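Local coordinates for ABC transporter, permease protein, putative (Porphyromonas gingivalis, PDB 2P0S) that is probably the permease protein of an ABC-type transporter, this chain being one domain of that longer membrane protein, at residues K10-A15 with D29-V34. Sequence-based numbering, arbitrary orientation. Where two conformers were deposited one is given.
Sequences KTIAIA and DEFRFV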
loop_
_atom_site.group_PDB
_atom_site.type_symbol
_atom_site.label_atom_id
_atom_site.label_comp_id
_atom_site.label_asym_id
_atom_site.label_seq_id
_atom_site.Cartn_x
_atom_site.Cartn_y
_atom_site.Cartn_z
ATOM N N LYS A 10 0.603 3.165 14.113
ATOM C CA LYS A 10 0.855 1.964 14.896
ATOM C C LYS A 10 2.281 1.580 14.915
ATOM O O LYS A 10 2.968 1.752 13.893
ATOM C CB LYS A 10 0.164 0.695 14.421
ATOM C CG LYS A 10 -0.480 0.663 13.120
ATOM C CD LYS A 10 -1.907 0.155 13.350
ATOM C CE LYS A 10 -2.511 0.891 14.489
ATOM N NZ LYS A 10 -3.913 1.173 14.129
ATOM N N THR A 11 2.698 1.027 16.058
ATOM C CA THR A 11 4.049 0.529 16.280
ATOM C C THR A 11 4.038 -0.969 16.024
ATOM O O THR A 11 3.299 -1.734 16.693
ATOM C CB THR A 11 4.453 0.849 17.690
ATOM O OG1 THR A 11 4.419 2.293 17.810
ATOM C CG2 THR A 11 5.856 0.359 18.043
ATOM N N ILE A 12 4.896 -1.426 15.114
ATOM C CA ILE A 12 4.962 -2.880 14.862
ATOM C C ILE A 12 6.367 -3.407 15.140
ATOM O O ILE A 12 7.374 -2.898 14.534
ATOM C CB ILE A 12 4.626 -3.094 13.387
ATOM C CG1 ILE A 12 3.239 -2.509 13.066
ATOM C CG2 ILE A 12 4.768 -4.562 13.025
ATOM C CD1 ILE A 12 2.825 -2.740 11.614
ATOM N N ALA A 13 6.472 -4.352 16.064
ATOM C CA ALA A 13 7.786 -4.878 16.413
ATOM C C ALA A 13 8.082 -5.995 15.399
ATOM O O ALA A 13 7.261 -6.819 15.221
ATOM C CB ALA A 13 7.795 -5.486 17.689
ATOM N N ILE A 14 9.303 -6.053 14.893
ATOM C CA ILE A 14 9.669 -7.069 13.902
ATOM C C ILE A 14 10.493 -8.156 14.578
ATOM O O ILE A 14 11.622 -7.916 15.089
ATOM C CB ILE A 14 10.427 -6.489 12.713
ATOM C CG1 ILE A 14 9.595 -5.321 12.052
ATOM C CG2 ILE A 14 10.839 -7.675 11.781
ATOM C CD1 ILE A 14 10.314 -4.603 10.872
ATOM N N ALA A 15 9.983 -9.403 14.544
ATOM C CA ALA A 15 10.693 -10.606 15.136
ATOM C C ALA A 15 11.087 -11.490 13.953
ATOM O O ALA A 15 10.338 -12.415 13.610
ATOM C CB ALA A 15 9.813 -11.432 16.036
ATOM N N ASP A 29 6.875 5.110 5.633
ATOM C CA ASP A 29 6.123 6.304 6.043
ATOM C C ASP A 29 4.685 6.099 6.538
ATOM O O ASP A 29 3.927 7.080 6.730
ATOM C CB ASP A 29 6.211 7.421 4.978
ATOM C CG ASP A 29 5.362 7.114 3.748
ATOM O OD1 ASP A 29 5.081 8.078 2.946
ATOM O OD2 ASP A 29 4.982 5.924 3.580
ATOM N N GLU A 30 4.321 4.851 6.821
ATOM C CA GLU A 30 2.981 4.511 7.297
ATOM C C GLU A 30 2.880 3.949 8.718
ATOM O O GLU A 30 1.854 4.157 9.360
ATOM C CB GLU A 30 2.362 3.403 6.392
ATOM C CG GLU A 30 1.651 3.955 5.195
ATOM C CD GLU A 30 0.748 2.883 4.576
ATOM O OE1 GLU A 30 1.319 2.035 3.816
ATOM O OE2 GLU A 30 -0.501 2.895 4.894
ATOM N N PHE A 31 3.882 3.128 9.110
ATOM C CA PHE A 31 3.923 2.449 10.393
ATOM C C PHE A 31 5.288 2.698 11.092
ATOM O O PHE A 31 6.307 2.922 10.409
ATOM C CB PHE A 31 3.663 0.957 10.315
ATOM C CG PHE A 31 2.508 0.615 9.405
ATOM C CD1 PHE A 31 1.206 0.907 9.800
ATOM C CD2 PHE A 31 2.732 0.066 8.162
ATOM C CE1 PHE A 31 0.134 0.579 8.993
ATOM C CE2 PHE A 31 1.640 -0.184 7.324
ATOM C CZ PHE A 31 0.380 0.097 7.772
ATOM N N ARG A 32 5.290 2.516 12.397
ATOM C CA ARG A 32 6.466 2.743 13.190
ATOM C C ARG A 32 7.149 1.381 13.503
ATOM O O ARG A 32 6.788 0.703 14.481
ATOM C CB ARG A 32 6.057 3.522 14.471
ATOM C CG ARG A 32 7.219 4.107 15.102
ATOM C CD ARG A 32 6.911 4.603 16.569
ATOM N NE ARG A 32 8.148 4.443 17.314
ATOM C CZ ARG A 32 8.311 3.815 18.484
ATOM N NH1 ARG A 32 9.542 3.733 19.022
ATOM N NH2 ARG A 32 7.274 3.247 19.109
ATOM N N PHE A 33 8.144 0.984 12.702
ATOM C CA PHE A 33 8.723 -0.305 12.931
ATOM C C PHE A 33 9.863 -0.303 13.932
ATOM O O PHE A 33 10.792 0.583 13.848
ATOM C CB PHE A 33 9.216 -0.887 11.562
ATOM C CG PHE A 33 8.067 -1.247 10.645
ATOM C CD1 PHE A 33 7.435 -2.519 10.793
ATOM C CD2 PHE A 33 7.641 -0.431 9.610
ATOM C CE1 PHE A 33 6.374 -2.861 10.011
ATOM C CE2 PHE A 33 6.544 -0.795 8.745
ATOM C CZ PHE A 33 5.921 -2.058 8.913
ATOM N N VAL A 34 9.884 -1.294 14.823
ATOM C CA VAL A 34 10.980 -1.474 15.742
ATOM C C VAL A 34 11.467 -2.856 15.858
ATOM O O VAL A 34 10.750 -3.747 15.396
ATOM C CB VAL A 34 10.576 -0.967 17.183
ATOM C CG1 VAL A 34 9.978 0.424 17.102
ATOM C CG2 VAL A 34 9.502 -1.905 17.794
#
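Val34 O receives two groups of the neighbouring strand: the N-H of Ile14, with N and O 2.8 Å apart, and a CA-H...O contact from Ala13. Ile12 bonds on both its polar backbone atoms: its N gives to Arg32 O, and its O accepts from Val34 N at 3.0 Å and also takes a CA-H...O contact from Phe33. The run begins with Arg32 N to Lys10 O, close to straight at 172°. This alternation sets a parallel register of Thr11 with Arg32, Ile12 with Phe33 and Ala13 with Val34.

On the Thr11 face, the arginine side chain runs alongside the threonine. Arg32 CG is anti to its backbone N (chi1 -163°), and a bend at chi3 helps bring NH2 to within 3.3 Å of Thr11 OG1. This bond is long, and the oxygen lies 17° out of the guanidinium plane. In this conformer Val34 CG1 lies over one side of the guanidinium, near its border. Arg32 was modelled in two conformers, so both contacts may be partial.

The other face is apolar. Phe33 lies beside Ile12, with CE1 3.8 Å from Ile12 CB, while Ile14 CD1 reaches CD1 of the same ring at 3.6 Å. Ile12 CD1 lies between the two phenylalanines, near Phe33 CE1 and Phe31 CB. Of the Lys10 side chain, CG is the atom that meets the Phe31 ring, at CD1. Helix 80-100 packs on this face, with Val82 against Ile12 and Phe31, and Ile86 against Phe33.

Strand 11-16 also bonds to strand 55-59. The contact therefore joins strand 32-35, outermost within this chain, to the inner strand 11-16 in a mixed four-stranded beta-sheet of an alpha/beta domain, ordered 32-35, 11-16, 55-59, 70-74.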